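Local coordinates for RagB/SusD family nutrient uptake outer membrane protein (Bacteroides thetaiotaomicron, PDB 7KV2) that probably binds beta-glucans at the outer-membrane surface of a gut bacterium, as a SusD-family protein, and so helps in their uptake, at residues A[501-506]-A[510-515]; A[98-103]-A[491-496]. One frame throughout, in Å; residues are numbered along the deposited sequence. Where two conformers were deposited one is given.

Interaction 1: residues A[501-506]-A[510-515]; sequences KEIDAA and LVQNNY. With EDO (1,2-ethanediol), chain D.
One ordered water joins Ile503 to Leu510, donating to both backbone carbonyls: its oxygen lies 2.6 Å from Ile503 O and 3.0 Å from Leu510 O. This bridge belongs to the C-terminal end of the SusD-family fold, where the short helix 500-505 is followed by a three-residue link and the chain doubles back, so that the tail 510-515 packs against the helix. Beside the water the contact is mostly apolar packing. Leu510 is the buried residue at its centre: its CB lies 3.7 Å from Ala506 CB, and CB also comes to 3.9 Å from Ile503 CD1. The CD1 branch of Leu510 reaches back toward the start of the helix, lying 3.5 Å from Glu502 O, with the CB of Glu502 close by. The polar end of Glu502 is engaged beyond the contact, OE2 being hydrogen-bonded to Tyr109 OH. Gln512 crosses Ile503 at about a right angle. Its CG is anti to the backbone N (chi1 -174°) and the chain then bends, so that NE2 meets Ile503 CG1 at 3.5 Å. Two backbone N-H groups fix the amide: Ile498 N bonds to OE1, and Asn513 N reaches Gln512 OE1 at 2.8 Å, in the carbonyl plane on a lone pair but bent at hydrogen (142°). At the N-terminal end of the helix sits a 1,2-ethanediol, probably from the crystallisation liquor, which also bonds to Pro104 O and Met107 N; Lys501 N donates to its O2 at 3.0 Å, almost straight at 172°.

Interaction 2: residues A[98-103]-A[491-496]; sequences MNFEAI and SSKKYL
A Schellman motif ends helix 92-98, and its C-prime residue, Phe100, carries the contact with Lys493. The evidence is the positive phi of Phe100 together with the paired bonds Glu101 N to Leu96 O and Phe100 N to Met97 O. The carbonyl of Phe100 is turned to the 3-10 segment at 491-493, where Lys493 NZ donates to Phe100 O at 2.9 Å. The donor is nearly in line with the C=O bond (156°) but tilted 24° from the carbonyl plane. Lys493 bends at chi2 (-53°) and runs extended from there, which lays its methylene chain alongside Phe100, CG lying 3.9 Å from Phe100 CB. The ammonium group also forms a salt bridge with the terminal carboxylate of Tyr515 and a cation-pi contact with its ring. A methionine in place of Lys493 would probably leave the Phe100 carbonyl and the Tyr515 carboxylate without their charged mate, even if the packing against Phe100 CB were partly kept.

Met98 O, itself hydrogen-bonded to Arg485 NH2, lies 3.6 Å above one face of the Phe100 ring, over its centre, and Trp489 meets the ring edge-to-face. Within the turn, Asn99 ND2 donates to Glu101 OE2 at 2.8 Å; the bond lies close to the Asn99 amide plane but arrives from above the carboxylate plane. A second, apolar touch follows at Ala102, whose CB lies 4.0 Å from Leu496 CD2. Leu496 also packs on Met97 of helix 92-98 and on Phe161 and Trp162 of helix 137-162, so the loop before helix 500-505 is pressed against the ends of these two helices.

The segments come along the chain as 98-103, 491-496, 501-506 and 510-515, so interaction 2 closes before interaction 1 opens. Their centres lie 15 Å apart on the same side of the chain's centre, interaction 2 being buried and interaction 1 at the surface. Helix 500-505 separates 491-496 from the tail, yet the two contacts touch through that tail: Tyr515 OXT lies 2.7 Å from Ser492 OG, Asn513 ND2 lies 2.8 Å from Leu496 O, and Tyr515 OH bonds to Ala102 N. The C-terminus is thereby tied back to both halves of interaction 2, joining the C-terminal, SusD-family part of the chain to the N-terminal part that carries helix 92-98.

Interaction 1: residues A[501-506]-A[510-515]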
loop_
_atom_site.group_PDB
_atom_site.type_symbol
_atom_site.label_atom_id
_atom_site.label_comp_id
_atom_site.label_asym_id
_atom_site.label_seq_id
_atom_site.Cartn_x
_atom_site.Cartn_y
_atom_site.Cartn_z
ATOM N N LYS A 501 5.400 -13.933 -20.095
ATOM C CA LYS A 501 6.541 -13.248 -20.757
ATOM C C LYS A 501 7.822 -13.414 -19.932
ATOM O O LYS A 501 8.877 -13.583 -20.567
ATOM C CB LYS A 501 6.214 -11.798 -21.089
ATOM C CG LYS A 501 5.306 -11.680 -22.299
ATOM C CD LYS A 501 4.626 -10.354 -22.452
ATOM C CE LYS A 501 3.520 -10.373 -23.488
ATOM N NZ LYS A 501 2.743 -9.114 -23.426
ATOM N N GLU A 502 7.766 -13.407 -18.598
ATOM C CA GLU A 502 8.977 -13.622 -17.759
ATOM C C GLU A 502 9.407 -15.087 -17.819
ATOM O O GLU A 502 10.608 -15.304 -17.816
ATOM C CB GLU A 502 8.804 -13.232 -16.297
ATOM C CG GLU A 502 8.750 -11.733 -16.074
ATOM C CD GLU A 502 10.001 -10.959 -16.455
ATOM O OE1 GLU A 502 11.090 -11.340 -16.017
ATOM O OE2 GLU A 502 9.864 -9.973 -17.185
ATOM N N ILE A 503 8.478 -16.047 -17.786
ATOM C CA ILE A 503 8.830 -17.503 -17.855
ATOM C C ILE A 503 9.552 -17.763 -19.180
ATOM O O ILE A 503 10.595 -18.481 -19.170
ATOM C CB ILE A 503 7.584 -18.393 -17.707
ATOM C CG1 ILE A 503 6.866 -18.138 -16.375
ATOM C CG2 ILE A 503 7.965 -19.862 -17.884
ATOM C CD1 ILE A 503 7.676 -18.496 -15.153
ATOM N N ASP A 504 9.030 -17.158 -20.248
ATOM C CA ASP A 504 9.486 -17.331 -21.656
ATOM C C ASP A 504 10.893 -16.744 -21.811
ATOM O O ASP A 504 11.745 -17.386 -22.467
ATOM C CB ASP A 504 8.501 -16.700 -22.645
ATOM C CG ASP A 504 7.219 -17.495 -22.851
ATOM O OD1 ASP A 504 7.046 -18.533 -22.206
ATOM O OD2 ASP A 504 6.392 -17.051 -23.637
ATOM N N ALA A 505 11.142 -15.585 -21.202
ATOM C CA ALA A 505 12.427 -14.869 -21.309
ATOM C C ALA A 505 13.502 -15.588 -20.485
ATOM O O ALA A 505 14.668 -15.492 -20.850
ATOM C CB ALA A 505 12.249 -13.434 -20.909
ATOM N N ALA A 506 13.150 -16.337 -19.448
ATOM C CA ALA A 506 14.160 -16.948 -18.553
ATOM C C ALA A 506 14.734 -18.232 -19.175
ATOM O O ALA A 506 15.685 -18.761 -18.607
ATOM C CB ALA A 506 13.561 -17.213 -17.198
ATOM N N LEU A 510 13.301 -19.685 -14.691
ATOM C CA LEU A 510 12.165 -19.339 -13.774
ATOM C C LEU A 510 11.164 -20.499 -13.700
ATOM O O LEU A 510 10.489 -20.698 -14.699
ATOM C CB LEU A 510 11.435 -18.108 -14.326
ATOM C CG LEU A 510 11.931 -16.730 -13.894
ATOM C CD1 LEU A 510 10.971 -15.666 -14.395
ATOM C CD2 LEU A 510 12.076 -16.625 -12.385
ATOM N N VAL A 511 11.054 -21.192 -12.558
ATOM C CA VAL A 511 10.015 -22.230 -12.283
ATOM C C VAL A 511 8.707 -21.495 -11.935
ATOM O O VAL A 511 8.696 -20.820 -10.868
ATOM C CB VAL A 511 10.388 -23.179 -11.123
ATOM C CG1 VAL A 511 9.387 -24.331 -10.988
ATOM C CG2 VAL A 511 11.813 -23.713 -11.232
ATOM N N GLN A 512 7.665 -21.693 -12.750
ATOM C CA GLN A 512 6.279 -21.182 -12.542
ATOM C C GLN A 512 5.738 -21.678 -11.200
ATOM O O GLN A 512 6.059 -22.786 -10.757
ATOM C CB GLN A 512 5.365 -21.561 -13.711
ATOM C CG GLN A 512 3.961 -20.957 -13.642
ATOM C CD GLN A 512 3.980 -19.448 -13.501
ATOM O OE1 GLN A 512 4.157 -18.938 -12.385
ATOM N NE2 GLN A 512 3.851 -18.755 -14.631
ATOM N N ASN A 513 4.992 -20.829 -10.496
ATOM C CA ASN A 513 4.364 -21.213 -9.216
ATOM C C ASN A 513 3.250 -22.218 -9.509
ATOM O O ASN A 513 2.670 -22.132 -10.578
ATOM C CB ASN A 513 3.827 -19.970 -8.496
ATOM C CG ASN A 513 4.934 -19.084 -7.965
ATOM O OD1 ASN A 513 5.947 -19.586 -7.462
ATOM N ND2 ASN A 513 4.717 -17.760 -8.007
ATOM N N ASN A 514 3.039 -23.153 -8.582
ATOM C CA ASN A 514 1.917 -24.125 -8.562
ATOM C C ASN A 514 0.714 -23.406 -7.949
ATOM O O ASN A 514 0.488 -23.604 -6.755
ATOM C CB ASN A 514 2.271 -25.387 -7.757
ATOM C CG ASN A 514 1.191 -26.450 -7.814
ATOM O OD1 ASN A 514 0.355 -26.446 -8.713
ATOM N ND2 ASN A 514 1.205 -27.369 -6.864
ATOM N N TYR A 515 0.048 -22.532 -8.711
ATOM C CA TYR A 515 -1.075 -21.703 -8.183
ATOM C C TYR A 515 -2.434 -22.300 -8.543
ATOM O O TYR A 515 -2.633 -22.635 -9.733
ATOM C CB TYR A 515 -0.956 -20.304 -8.767
ATOM C CG TYR A 515 -2.134 -19.372 -8.578
ATOM C CD1 TYR A 515 -3.140 -19.308 -9.529
ATOM C CD2 TYR A 515 -2.154 -18.445 -7.542
ATOM C CE1 TYR A 515 -4.176 -18.392 -9.440
ATOM C CE2 TYR A 515 -3.199 -17.534 -7.420
ATOM C CZ TYR A 515 -4.185 -17.481 -8.395
ATOM O OH TYR A 515 -5.205 -16.577 -8.356
ATOM O OXT TYR A 515 -3.299 -22.386 -7.643
HETATM C C1 EDO D . 1.227 -11.092 -18.475
HETATM O O1 EDO D . 0.108 -11.889 -18.585
HETATM C C2 EDO D . 2.121 -11.272 -19.642
HETATM O O2 EDO D . 2.823 -12.491 -19.566
HETATM O O HOH W 1 11.594 -20.126 -17.436
#

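Interaction 2: residues A[98-103]-A[491-496]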
loop_
_atom_site.group_PDB
_atom_site.type_symbol
_atom_site.label_atom_id
_atom_site.label_comp_id
_atom_site.label_asym_id
_atom_site.label_seq_id
_atom_site.Cartn_x
_atom_site.Cartn_y
_atom_site.Cartn_z
ATOM N N MET A 98 -8.860 -11.699 -8.019
ATOM C CA MET A 98 -9.866 -11.585 -6.945
ATOM C C MET A 98 -10.533 -12.955 -6.731
ATOM O O MET A 98 -10.794 -13.310 -5.576
ATOM C CB MET A 98 -10.901 -10.515 -7.305
ATOM C CG MET A 98 -12.079 -10.477 -6.376
ATOM S SD MET A 98 -13.445 -11.543 -6.902
ATOM C CE MET A 98 -14.872 -10.820 -6.102
ATOM N N ASN A 99 -10.793 -13.677 -7.817
ATOM C CA ASN A 99 -11.474 -14.996 -7.776
ATOM C C ASN A 99 -10.459 -16.153 -7.754
ATOM O O ASN A 99 -10.872 -17.292 -8.032
ATOM C CB ASN A 99 -12.464 -15.079 -8.942
ATOM C CG ASN A 99 -13.493 -16.162 -8.736
ATOM O OD1 ASN A 99 -13.857 -16.446 -7.597
ATOM N ND2 ASN A 99 -13.926 -16.779 -9.834
ATOM N N PHE A 100 -9.200 -15.897 -7.418
ATOM C CA PHE A 100 -8.120 -16.909 -7.231
ATOM C C PHE A 100 -7.996 -17.796 -8.492
ATOM O O PHE A 100 -7.741 -19.005 -8.322
ATOM C CB PHE A 100 -8.383 -17.737 -5.962
ATOM C CG PHE A 100 -8.734 -16.884 -4.769
ATOM C CD1 PHE A 100 -7.948 -15.781 -4.450
ATOM C CD2 PHE A 100 -9.856 -17.133 -4.007
ATOM C CE1 PHE A 100 -8.286 -14.954 -3.389
ATOM C CE2 PHE A 100 -10.197 -16.305 -2.943
ATOM C CZ PHE A 100 -9.415 -15.215 -2.641
ATOM N N GLU A 101 -8.128 -17.211 -9.679
ATOM C CA GLU A 101 -8.038 -17.915 -10.995
ATOM C C GLU A 101 -7.119 -17.125 -11.952
ATOM O O GLU A 101 -7.348 -17.128 -13.181
ATOM C CB GLU A 101 -9.463 -18.150 -11.505
ATOM C CG GLU A 101 -10.261 -16.904 -11.825
ATOM C CD GLU A 101 -11.586 -17.172 -12.516
ATOM O OE1 GLU A 101 -11.604 -18.074 -13.381
ATOM O OE2 GLU A 101 -12.579 -16.468 -12.242
ATOM N N ALA A 102 -6.153 -16.378 -11.415
ATOM C CA ALA A 102 -5.113 -15.704 -12.218
ATOM C C ALA A 102 -4.439 -16.768 -13.097
ATOM O O ALA A 102 -4.245 -17.874 -12.588
ATOM C CB ALA A 102 -4.095 -15.082 -11.311
ATOM N N ILE A 103 -4.137 -16.421 -14.340
ATOM C CA ILE A 103 -3.335 -17.251 -15.280
ATOM C C ILE A 103 -2.171 -16.424 -15.805
ATOM O O ILE A 103 -2.294 -15.204 -16.038
ATOM C CB ILE A 103 -4.238 -17.801 -16.403
ATOM C CG1 ILE A 103 -4.899 -16.670 -17.201
ATOM C CG2 ILE A 103 -5.239 -18.749 -15.770
ATOM C CD1 ILE A 103 -5.538 -17.055 -18.529
ATOM N N SER A 491 -3.907 -22.735 0.025
ATOM C CA SER A 491 -2.488 -22.374 0.198
ATOM C C SER A 491 -1.795 -22.210 -1.158
ATOM O O SER A 491 -0.894 -21.381 -1.196
ATOM C CB SER A 491 -1.779 -23.329 1.137
ATOM O OG SER A 491 -2.132 -24.657 0.837
ATOM N N SER A 492 -2.234 -22.892 -2.237
ATOM C CA SER A 492 -1.642 -22.755 -3.590
ATOM C C SER A 492 -1.810 -21.315 -4.101
ATOM O O SER A 492 -1.074 -20.923 -5.043
ATOM C CB SER A 492 -2.172 -23.776 -4.587
ATOM O OG SER A 492 -3.426 -23.412 -5.163
ATOM N N LYS A 493 -2.772 -20.565 -3.548
ATOM C CA LYS A 493 -3.067 -19.210 -4.061
ATOM C C LYS A 493 -2.193 -18.163 -3.374
ATOM O O LYS A 493 -2.279 -17.008 -3.781
ATOM C CB LYS A 493 -4.548 -18.913 -3.868
ATOM C CG LYS A 493 -5.464 -19.942 -4.513
ATOM C CD LYS A 493 -5.190 -20.211 -5.952
ATOM C CE LYS A 493 -6.136 -21.273 -6.492
ATOM N NZ LYS A 493 -6.057 -21.313 -7.956
ATOM N N LYS A 494 -1.338 -18.540 -2.429
ATOM C CA LYS A 494 -0.497 -17.559 -1.689
ATOM C C LYS A 494 0.412 -16.743 -2.639
ATOM O O LYS A 494 0.642 -15.542 -2.349
ATOM C CB LYS A 494 0.283 -18.284 -0.597
ATOM C CG LYS A 494 1.235 -17.400 0.188
ATOM C CD LYS A 494 1.739 -18.046 1.466
ATOM C CE LYS A 494 2.608 -17.076 2.232
ATOM N NZ LYS A 494 3.212 -17.683 3.439
ATOM N N TYR A 495 0.991 -17.365 -3.680
ATOM C CA TYR A 495 1.904 -16.740 -4.667
ATOM C C TYR A 495 1.225 -16.744 -6.036
ATOM O O TYR A 495 0.815 -17.856 -6.503
ATOM C CB TYR A 495 3.260 -17.470 -4.686
ATOM C CG TYR A 495 3.899 -17.626 -3.337
ATOM C CD1 TYR A 495 4.106 -16.519 -2.525
ATOM C CD2 TYR A 495 4.318 -18.866 -2.869
ATOM C CE1 TYR A 495 4.673 -16.634 -1.274
ATOM C CE2 TYR A 495 4.906 -18.993 -1.619
ATOM C CZ TYR A 495 5.110 -17.874 -0.830
ATOM O OH TYR A 495 5.657 -17.964 0.417
ATOM N N LEU A 496 1.085 -15.578 -6.686
ATOM C CA LEU A 496 0.408 -15.469 -8.005
ATOM C C LEU A 496 1.260 -16.170 -9.065
ATOM O O LEU A 496 2.467 -16.284 -8.894
ATOM C CB LEU A 496 0.243 -14.006 -8.411
ATOM C CG LEU A 496 -0.832 -13.247 -7.612
ATOM C CD1 LEU A 496 -0.627 -11.748 -7.785
ATOM C CD2 LEU A 496 -2.215 -13.659 -8.089
#